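Putative silent information regulator 2 (Leishmania infantum, PDB 5OL0) probably removes acetyl groups from lysine side chains of proteins, consuming NAD+ in the reaction, as a zinc-containing sirtuin of class I. Local coordinates at residues A[78-82]-A[154-158]; A[86-90]-A[185-191]; A[198-202]-A[225-229]. All coordinates share one frame; numbering follows the deposited sequence.

Interactions 1 and 2 sit side by side, their centres 9 Å apart, where the consecutive helices 78-83 and 85-95 meet the zinc-binding module. They join through Lys186, whose aliphatic chain packs on both Leu81 and Ile155: Lys186 CG lies 3.6 Å from Ile155 CG2. Interaction 1 carries two of the four zinc cysteines, while interaction 2 runs from the neighbourhood of the metal to Val190, which hydrogen-bonds the bound peptide. Interaction 3 belongs to the Rossmann-type domain, its centre about 21 Å from that of interaction 2, and closes on the peptide as well, through Asp198, Phe201 and Pro225. Peptide contacts thus come from 185-191, 198-202 and 225-229.

Interaction 1. Residues A[78-82]-A[154-158]; sequences LTLLR and CIECH. With ZN (zinc ion), chain E.
The guanidinium of Arg82 meets the carboxylate of Glu156 edge to edge, the two planes only 21° apart, while CD1 of Ile155 approaches the guanidinium obliquely. The grip is side-on. Arg82 NE donates to Glu156 OE2 at 2.9 Å; OE2 lies in the guanidinium plane and receives NE on its syn lone pair. Arg82 NH2, which stands 26° out of the carboxylate plane, donates to Glu156 OE1 at 3.1 Å. This pairing of two nitrogens with two oxygens fixes the rotation of both groups on the solvent side of the contact. With CG beside the backbone N (chi1 -63°), Arg82 passes Ile155, its CG 3.8 Å from Ile155 CD1; a bend at chi2 then turns NE to the carboxylate. Ile155 and Glu156 are the two residues inside a CxxC zinc knuckle: Cys154 SG and Cys157 SG each bind the zinc ion at 2.3 Å, and Cys178 and Cys181 complete the four-cysteine site of the sirtuin zinc module. Cys157 N also donates to Cys154 SG, tightening the turn. Beneath the salt bridge the contact is apolar, with Ile155 CG2 set 3.8 Å from Leu81 CD2 and Leu78 CD1 touching the same methyl more loosely. The backbone of Ile155 is hydrogen-bonded to that of Ile184.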
loop_
_atom_site.group_PDB
_atom_site.type_symbol
_atom_site.label_atom_id
_atom_site.label_comp_id
_atom_site.label_asym_id
_atom_site.label_seq_id
_atom_site.Cartn_x
_atom_site.Cartn_y
_atom_site.Cartn_z
ATOM N N LEU A 78 -1.491 -18.031 6.151
ATOM C CA LEU A 78 -0.963 -19.134 5.476
ATOM C C LEU A 78 -1.451 -20.453 6.087
ATOM O O LEU A 78 -1.764 -21.423 5.384
ATOM C CB LEU A 78 0.555 -18.982 5.526
ATOM C CG LEU A 78 1.271 -19.849 4.522
ATOM C CD1 LEU A 78 0.840 -19.514 3.113
ATOM C CD2 LEU A 78 2.766 -19.617 4.718
ATOM N N THR A 79 -1.553 -20.486 7.406
ATOM C CA THR A 79 -2.059 -21.697 8.077
ATOM C C THR A 79 -3.563 -21.986 7.796
ATOM O O THR A 79 -3.934 -23.133 7.486
ATOM C CB THR A 79 -1.665 -21.735 9.600
ATOM O OG1 THR A 79 -2.313 -22.859 10.178
ATOM C CG2 THR A 79 -2.040 -20.432 10.376
ATOM N N LEU A 80 -4.414 -20.961 7.819
ATOM C CA LEU A 80 -5.794 -21.134 7.325
ATOM C C LEU A 80 -5.885 -21.527 5.846
ATOM O O LEU A 80 -6.744 -22.309 5.475
ATOM C CB LEU A 80 -6.625 -19.903 7.555
ATOM C CG LEU A 80 -8.121 -20.169 7.480
ATOM C CD1 LEU A 80 -8.550 -21.140 8.581
ATOM C CD2 LEU A 80 -8.879 -18.858 7.613
ATOM N N LEU A 81 -5.011 -20.987 5.002
ATOM C CA LEU A 81 -4.956 -21.430 3.595
ATOM C C LEU A 81 -4.646 -22.920 3.425
ATOM O O LEU A 81 -5.298 -23.609 2.647
ATOM C CB LEU A 81 -3.924 -20.613 2.798
ATOM C CG LEU A 81 -3.937 -20.892 1.296
ATOM C CD1 LEU A 81 -5.216 -20.367 0.668
ATOM C CD2 LEU A 81 -2.687 -20.287 0.680
ATOM N N ARG A 82 -3.667 -23.428 4.167
ATOM C CA ARG A 82 -3.369 -24.872 4.109
ATOM C C ARG A 82 -4.530 -25.707 4.646
ATOM O O ARG A 82 -4.743 -26.790 4.210
ATOM C CB ARG A 82 -2.155 -25.212 4.908
ATOM C CG ARG A 82 -0.913 -24.575 4.412
ATOM C CD ARG A 82 0.230 -25.473 4.698
ATOM N NE ARG A 82 1.460 -25.023 4.072
ATOM C CZ ARG A 82 2.297 -24.134 4.576
ATOM N NH1 ARG A 82 2.066 -23.531 5.738
ATOM N NH2 ARG A 82 3.409 -23.847 3.898
ATOM N N CYS A 154 2.676 -21.998 -6.354
ATOM C CA CYS A 154 2.489 -22.985 -5.277
ATOM C C CYS A 154 3.058 -22.526 -3.941
ATOM O O CYS A 154 4.186 -22.065 -3.868
ATOM C CB CYS A 154 3.213 -24.278 -5.629
ATOM S SG CYS A 154 2.976 -25.593 -4.399
ATOM N N ILE A 155 2.287 -22.632 -2.878
ATOM C CA ILE A 155 2.798 -22.244 -1.557
ATOM C C ILE A 155 3.808 -23.273 -0.988
ATOM O O ILE A 155 4.590 -22.907 -0.141
ATOM C CB ILE A 155 1.665 -22.036 -0.511
ATOM C CG1 ILE A 155 1.085 -23.394 -0.062
ATOM C CG2 ILE A 155 0.619 -21.017 -1.041
ATOM C CD1 ILE A 155 -0.059 -23.303 0.904
ATOM N N GLU A 156 3.748 -24.548 -1.392
ATOM C CA GLU A 156 4.692 -25.565 -0.877
ATOM C C GLU A 156 6.050 -25.472 -1.609
ATOM O O GLU A 156 7.066 -25.241 -0.971
ATOM C CB GLU A 156 4.115 -27.015 -0.944
ATOM C CG GLU A 156 2.803 -27.346 -0.190
ATOM C CD GLU A 156 2.609 -26.728 1.213
ATOM O OE1 GLU A 156 3.563 -26.245 1.899
ATOM O OE2 GLU A 156 1.445 -26.734 1.680
ATOM N N CYS A 157 6.073 -25.636 -2.935
ATOM C CA CYS A 157 7.335 -25.611 -3.712
ATOM C C CYS A 157 7.661 -24.315 -4.441
ATOM O O CYS A 157 8.694 -24.249 -5.094
ATOM C CB CYS A 157 7.354 -26.781 -4.711
ATOM S SG CYS A 157 6.293 -26.626 -6.195
ATOM N N HIS A 158 6.794 -23.299 -4.369
ATOM C CA HIS A 158 7.037 -21.994 -5.023
ATOM C C HIS A 158 7.121 -22.001 -6.582
ATOM O O HIS A 158 7.484 -20.993 -7.205
ATOM C CB HIS A 158 8.219 -21.271 -4.340
ATOM C CG HIS A 158 8.016 -21.086 -2.859
ATOM N ND1 HIS A 158 7.065 -20.234 -2.333
ATOM C CD2 HIS A 158 8.595 -21.693 -1.798
ATOM C CE1 HIS A 158 7.075 -20.310 -1.018
ATOM N NE2 HIS A 158 7.999 -21.187 -0.667
HETATM ZN ZN ZN E . 4.185 -27.198 -5.566
#

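Interaction 2. Residues A[86-90]-A[185-191]; sequences EIFYS and VKPNVVF
Phe88 turns one ring face to Phe191, whose CZ stands over the centre of that ring, 3.5 Å from Phe88 CD1. The pair is T-shaped, with centroids 4.9 Å apart and planes at 68°, the edge of Phe191 directed at the face of Phe88. It joins helix 85-95 to strand 185-187, an outer strand of the small antiparallel sheet of the sirtuin zinc module, and to the chain that follows it. That chain turns a corner at Asn188, the centre of an inverse gamma turn, so Phe191 comes back toward the same helix that the strand faces. Phe88 CG is anti to the backbone N (chi1 162°), which sends the ring out from the helix into this angle. At its edge, Phe88 CE2 meets Pro187 CD at 4.1 Å. Leu81 of the preceding helix touches both phenylalanines, and the whole contact is buried.

Lys186 lies along one face of Phe191, its CD 3.5 Å from the ring plane and offset toward the rim. Its ammonium continues past the ring to Val189 O, 2.8 Å from NZ, and forms a salt bridge with Glu194, so the buried charge is probably balanced. Glu194 also accepts a hydrogen bond from Phe191 N, so one carboxylate oxygen meets both Lys186 NZ and Phe191 N. Farther along, Val190 O hydrogen-bonds a modified side chain of the bound peptide, against which Val189 packs.

On the zinc-facing end of the strand, the carbonyl of Val185 lies at the edge of the Tyr89 ring. Tyr89 OH also pairs with Asn166 OD1, which would compete for the single phenol proton; it lies 2.5 Å from Val185 O, an unusually short hydrogen bond to be read with caution.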
loop_
_atom_site.group_PDB
_atom_site.type_symbol
_atom_site.label_atom_id
_atom_site.label_comp_id
_atom_site.label_asym_id
_atom_site.label_seq_id
_atom_site.Cartn_x
_atom_site.Cartn_y
_atom_site.Cartn_z
ATOM N N GLU A 86 -10.765 -23.047 0.655
ATOM C CA GLU A 86 -12.046 -22.522 0.249
ATOM C C GLU A 86 -12.298 -21.154 0.852
ATOM O O GLU A 86 -12.925 -20.328 0.215
ATOM C CB GLU A 86 -13.196 -23.533 0.502
ATOM C CG GLU A 86 -13.451 -23.948 1.952
ATOM C CD GLU A 86 -12.588 -25.118 2.470
ATOM O OE1 GLU A 86 -11.540 -25.481 1.849
ATOM O OE2 GLU A 86 -12.973 -25.675 3.532
ATOM N N ILE A 87 -11.754 -20.863 2.039
ATOM C CA ILE A 87 -12.028 -19.571 2.678
ATOM C C ILE A 87 -11.333 -18.418 1.937
ATOM O O ILE A 87 -11.955 -17.416 1.596
ATOM C CB ILE A 87 -11.619 -19.541 4.173
ATOM C CG1 ILE A 87 -12.512 -20.498 4.978
ATOM C CG2 ILE A 87 -11.719 -18.118 4.743
ATOM C CD1 ILE A 87 -11.977 -20.901 6.342
ATOM N N PHE A 88 -10.038 -18.529 1.699
ATOM C CA PHE A 88 -9.399 -17.421 0.979
ATOM C C PHE A 88 -9.938 -17.390 -0.468
ATOM O O PHE A 88 -10.182 -16.340 -0.986
ATOM C CB PHE A 88 -7.901 -17.486 1.014
ATOM C CG PHE A 88 -7.260 -16.649 -0.049
ATOM C CD1 PHE A 88 -7.085 -15.296 0.146
ATOM C CD2 PHE A 88 -6.873 -17.229 -1.260
ATOM C CE1 PHE A 88 -6.510 -14.527 -0.846
ATOM C CE2 PHE A 88 -6.307 -16.468 -2.266
ATOM C CZ PHE A 88 -6.135 -15.115 -2.055
ATOM N N TYR A 89 -10.133 -18.538 -1.103
ATOM C CA TYR A 89 -10.599 -18.526 -2.483
ATOM C C TYR A 89 -11.956 -17.877 -2.609
ATOM O O TYR A 89 -12.246 -17.248 -3.621
ATOM C CB TYR A 89 -10.624 -19.927 -3.080
ATOM C CG TYR A 89 -9.346 -20.210 -3.795
ATOM C CD1 TYR A 89 -8.148 -20.353 -3.093
ATOM C CD2 TYR A 89 -9.310 -20.273 -5.167
ATOM C CE1 TYR A 89 -6.955 -20.588 -3.754
ATOM C CE2 TYR A 89 -8.129 -20.515 -5.833
ATOM C CZ TYR A 89 -6.954 -20.677 -5.133
ATOM O OH TYR A 89 -5.796 -20.884 -5.838
ATOM N N SER A 90 -12.793 -18.054 -1.582
ATOM C CA SER A 90 -14.083 -17.414 -1.529
ATOM C C SER A 90 -13.959 -15.912 -1.401
ATOM O O SER A 90 -14.692 -15.169 -2.044
ATOM C CB SER A 90 -14.905 -18.010 -0.408
ATOM O OG SER A 90 -16.150 -17.388 -0.344
ATOM N N VAL A 185 -2.152 -23.644 -4.691
ATOM C CA VAL A 185 -1.673 -22.447 -5.416
ATOM C C VAL A 185 -2.499 -21.260 -4.932
ATOM O O VAL A 185 -3.731 -21.379 -4.583
ATOM C CB VAL A 185 -1.739 -22.652 -6.942
ATOM C CG1 VAL A 185 -1.656 -21.337 -7.737
ATOM C CG2 VAL A 185 -0.604 -23.587 -7.369
ATOM N N LYS A 186 -1.817 -20.118 -4.872
ATOM C CA LYS A 186 -2.469 -18.844 -4.688
ATOM C C LYS A 186 -1.782 -17.787 -5.511
ATOM O O LYS A 186 -0.613 -17.975 -5.927
ATOM C CB LYS A 186 -2.532 -18.455 -3.209
ATOM C CG LYS A 186 -1.185 -18.329 -2.521
ATOM C CD LYS A 186 -1.338 -17.433 -1.296
ATOM C CE LYS A 186 -0.025 -17.380 -0.536
ATOM N NZ LYS A 186 1.036 -16.640 -1.278
ATOM N N PRO A 187 -2.495 -16.669 -5.756
ATOM C CA PRO A 187 -1.814 -15.479 -6.278
ATOM C C PRO A 187 -0.694 -15.088 -5.374
ATOM O O PRO A 187 -0.722 -15.452 -4.163
ATOM C CB PRO A 187 -2.897 -14.423 -6.265
ATOM C CG PRO A 187 -4.152 -15.182 -6.371
ATOM C CD PRO A 187 -3.933 -16.426 -5.552
ATOM N N ASN A 188 0.286 -14.389 -5.914
ATOM C CA ASN A 188 1.514 -14.033 -5.184
ATOM C C ASN A 188 1.245 -12.851 -4.292
ATOM O O ASN A 188 1.886 -11.816 -4.408
ATOM C CB ASN A 188 2.721 -13.780 -6.140
ATOM C CG ASN A 188 3.261 -15.083 -6.767
ATOM O OD1 ASN A 188 2.856 -16.194 -6.368
ATOM N ND2 ASN A 188 4.136 -14.963 -7.777
ATOM N N VAL A 189 0.228 -12.979 -3.455
ATOM C CA VAL A 189 0.027 -12.092 -2.302
ATOM C C VAL A 189 0.850 -12.650 -1.164
ATOM O O VAL A 189 0.843 -13.826 -0.963
ATOM C CB VAL A 189 -1.438 -12.027 -1.888
ATOM C CG1 VAL A 189 -1.606 -11.198 -0.627
ATOM C CG2 VAL A 189 -2.220 -11.379 -3.011
ATOM N N VAL A 190 1.590 -11.805 -0.444
ATOM C CA VAL A 190 2.285 -12.229 0.760
ATOM C C VAL A 190 1.232 -12.434 1.879
ATOM O O VAL A 190 0.494 -11.516 2.249
ATOM C CB VAL A 190 3.379 -11.229 1.193
ATOM C CG1 VAL A 190 4.137 -11.743 2.456
ATOM C CG2 VAL A 190 4.384 -10.992 0.086
ATOM N N PHE A 191 1.161 -13.646 2.413
ATOM C CA PHE A 191 0.233 -13.942 3.507
ATOM C C PHE A 191 0.958 -13.781 4.832
ATOM O O PHE A 191 2.219 -13.861 4.905
ATOM C CB PHE A 191 -0.291 -15.381 3.395
ATOM C CG PHE A 191 -1.496 -15.541 2.509
ATOM C CD1 PHE A 191 -1.715 -14.713 1.404
ATOM C CD2 PHE A 191 -2.431 -16.534 2.780
ATOM C CE1 PHE A 191 -2.815 -14.864 0.601
ATOM C CE2 PHE A 191 -3.524 -16.711 1.954
ATOM C CZ PHE A 191 -3.723 -15.876 0.871
#

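Interaction 3. Residues A[198-202]-A[225-229]; sequences DAFFD and PFALL
Phe200 reaches across from helix 198-207 and puts the far end of its ring among Pro225, Phe226 and Leu229. The partners belong to the chain between strands 213-217 and 239-242 of the parallel sheet, part of the Rossmann-type domain of the sirtuin. Three ring atoms do the touching. CE2 of Phe200 lies 3.7 Å from CG of the Pro225 ring, and at the ring edge Phe200 CZ meets Pro225 O, 3.6 Å away and near the plane of the aromatic ring. On the other side of CZ, Phe200 CE1 meets Leu229 CD1 at 3.7 Å and the backbone of Phe226 at CA. Phe200 and Leu229 run alongside each other, pointing in contrary senses. No hydrogen bond crosses between the segments; the buried surface is apolar apart from that carbonyl.

Both sides are held from within. A first torsion of 169° swings the Phe200 ring away from the backbone N and out toward 225-229, and Phe201 steadies it: Phe200 CD2 sits 3.6 Å above the centre of the Phe201 ring. On the partner segment, a cis peptide bond precedes Pro225, whose carbonyl oxygen also accepts a hydrogen bond from Leu228 N at 2.8 Å.

In the next shell, Phe226 and Leu229 pack on Cys124 of strand 120-125, and Phe226 also touches Gln126, a residue probably binding NAD+. Ala145, beside the likely proton acceptor His146, touches both Phe200 and Phe226. The bound peptide also reaches this contact: Asp198 makes a salt bridge with a basic side chain of the peptide, and Phe201 and Pro225 pack on peptide side chains. Within 225-229, Leu229 CD1 rests 3.9 Å above the Phe226 ring plane, offset toward the rim.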
loop_
_atom_site.group_PDB
_atom_site.type_symbol
_atom_site.label_atom_id
_atom_site.label_comp_id
_atom_site.label_asym_id
_atom_site.label_seq_id
_atom_site.Cartn_x
_atom_site.Cartn_y
_atom_site.Cartn_z
ATOM N N ASP A 198 12.403 -9.491 -1.545
ATOM C CA ASP A 198 13.705 -8.860 -1.380
ATOM C C ASP A 198 13.689 -7.365 -1.548
ATOM O O ASP A 198 14.405 -6.649 -0.880
ATOM C CB ASP A 198 14.653 -9.359 -2.495
ATOM C CG ASP A 198 15.214 -10.742 -2.239
ATOM O OD1 ASP A 198 15.427 -11.115 -1.074
ATOM O OD2 ASP A 198 15.530 -11.431 -3.239
ATOM N N ALA A 199 12.927 -6.916 -2.538
ATOM C CA ALA A 199 12.841 -5.536 -2.827
ATOM C C ALA A 199 12.280 -4.725 -1.642
ATOM O O ALA A 199 12.586 -3.523 -1.515
ATOM C CB ALA A 199 11.987 -5.331 -4.056
ATOM N N PHE A 200 11.455 -5.333 -0.793
ATOM C CA PHE A 200 11.043 -4.654 0.458
ATOM C C PHE A 200 12.233 -4.381 1.344
ATOM O O PHE A 200 12.423 -3.268 1.842
ATOM C CB PHE A 200 9.999 -5.450 1.245
ATOM C CG PHE A 200 9.797 -4.896 2.590
ATOM C CD1 PHE A 200 9.031 -3.768 2.765
ATOM C CD2 PHE A 200 10.516 -5.397 3.670
ATOM C CE1 PHE A 200 8.892 -3.200 4.001
ATOM C CE2 PHE A 200 10.366 -4.842 4.912
ATOM C CZ PHE A 200 9.551 -3.747 5.089
ATOM N N PHE A 201 13.087 -5.384 1.522
ATOM C CA PHE A 201 14.277 -5.208 2.390
ATOM C C PHE A 201 15.324 -4.228 1.830
ATOM O O PHE A 201 15.971 -3.502 2.592
ATOM C CB PHE A 201 14.863 -6.587 2.753
ATOM C CG PHE A 201 13.902 -7.393 3.574
ATOM C CD1 PHE A 201 13.705 -7.055 4.907
ATOM C CD2 PHE A 201 13.124 -8.395 2.995
ATOM C CE1 PHE A 201 12.748 -7.713 5.665
ATOM C CE2 PHE A 201 12.172 -9.070 3.748
ATOM C CZ PHE A 201 11.987 -8.722 5.100
ATOM N N ASP A 202 15.408 -4.187 0.512
ATOM C CA ASP A 202 16.219 -3.149 -0.219
ATOM C C ASP A 202 15.721 -1.753 0.158
ATOM O O ASP A 202 16.475 -0.881 0.590
ATOM C CB ASP A 202 16.049 -3.397 -1.720
ATOM C CG ASP A 202 16.934 -2.518 -2.565
ATOM O OD1 ASP A 202 18.135 -2.814 -2.631
ATOM O OD2 ASP A 202 16.445 -1.507 -3.128
ATOM N N PRO A 225 6.885 -6.590 8.690
ATOM C CA PRO A 225 7.758 -5.464 8.970
ATOM C C PRO A 225 7.536 -4.116 8.180
ATOM O O PRO A 225 8.284 -3.165 8.380
ATOM C CB PRO A 225 9.136 -6.045 8.645
ATOM C CG PRO A 225 8.897 -7.014 7.545
ATOM C CD PRO A 225 7.521 -7.585 7.805
ATOM N N PHE A 226 6.530 -4.051 7.336
ATOM C CA PHE A 226 6.171 -2.866 6.568
ATOM C C PHE A 226 6.131 -1.613 7.420
ATOM O O PHE A 226 6.694 -0.594 7.044
ATOM C CB PHE A 226 4.795 -3.024 5.874
ATOM C CG PHE A 226 4.487 -1.904 4.888
ATOM C CD1 PHE A 226 4.922 -2.005 3.544
ATOM C CD2 PHE A 226 3.901 -0.717 5.303
ATOM C CE1 PHE A 226 4.669 -0.970 2.631
ATOM C CE2 PHE A 226 3.648 0.321 4.393
ATOM C CZ PHE A 226 4.021 0.194 3.056
ATOM N N ALA A 227 5.524 -1.698 8.590
ATOM C CA ALA A 227 5.401 -0.532 9.469
ATOM C C ALA A 227 6.741 0.008 9.975
ATOM O O ALA A 227 6.806 1.097 10.513
ATOM C CB ALA A 227 4.484 -0.851 10.611
ATOM N N LEU A 228 7.835 -0.703 9.741
ATOM C CA LEU A 228 9.145 -0.166 10.158
ATOM C C LEU A 228 9.650 0.923 9.260
ATOM O O LEU A 228 10.501 1.710 9.670
ATOM C CB LEU A 228 10.205 -1.215 10.201
ATOM C CG LEU A 228 10.154 -2.196 11.353
ATOM C CD1 LEU A 228 11.147 -3.309 11.049
ATOM C CD2 LEU A 228 10.558 -1.448 12.625
ATOM N N LEU A 229 9.135 0.971 8.039
ATOM C CA LEU A 229 9.693 1.891 7.059
ATOM C C LEU A 229 9.864 3.325 7.562
ATOM O O LEU A 229 10.950 3.871 7.502
ATOM C CB LEU A 229 8.887 1.846 5.748
ATOM C CG LEU A 229 9.230 0.650 4.886
ATOM C CD1 LEU A 229 8.127 0.428 3.873
ATOM C CD2 LEU A 229 10.574 0.834 4.149
#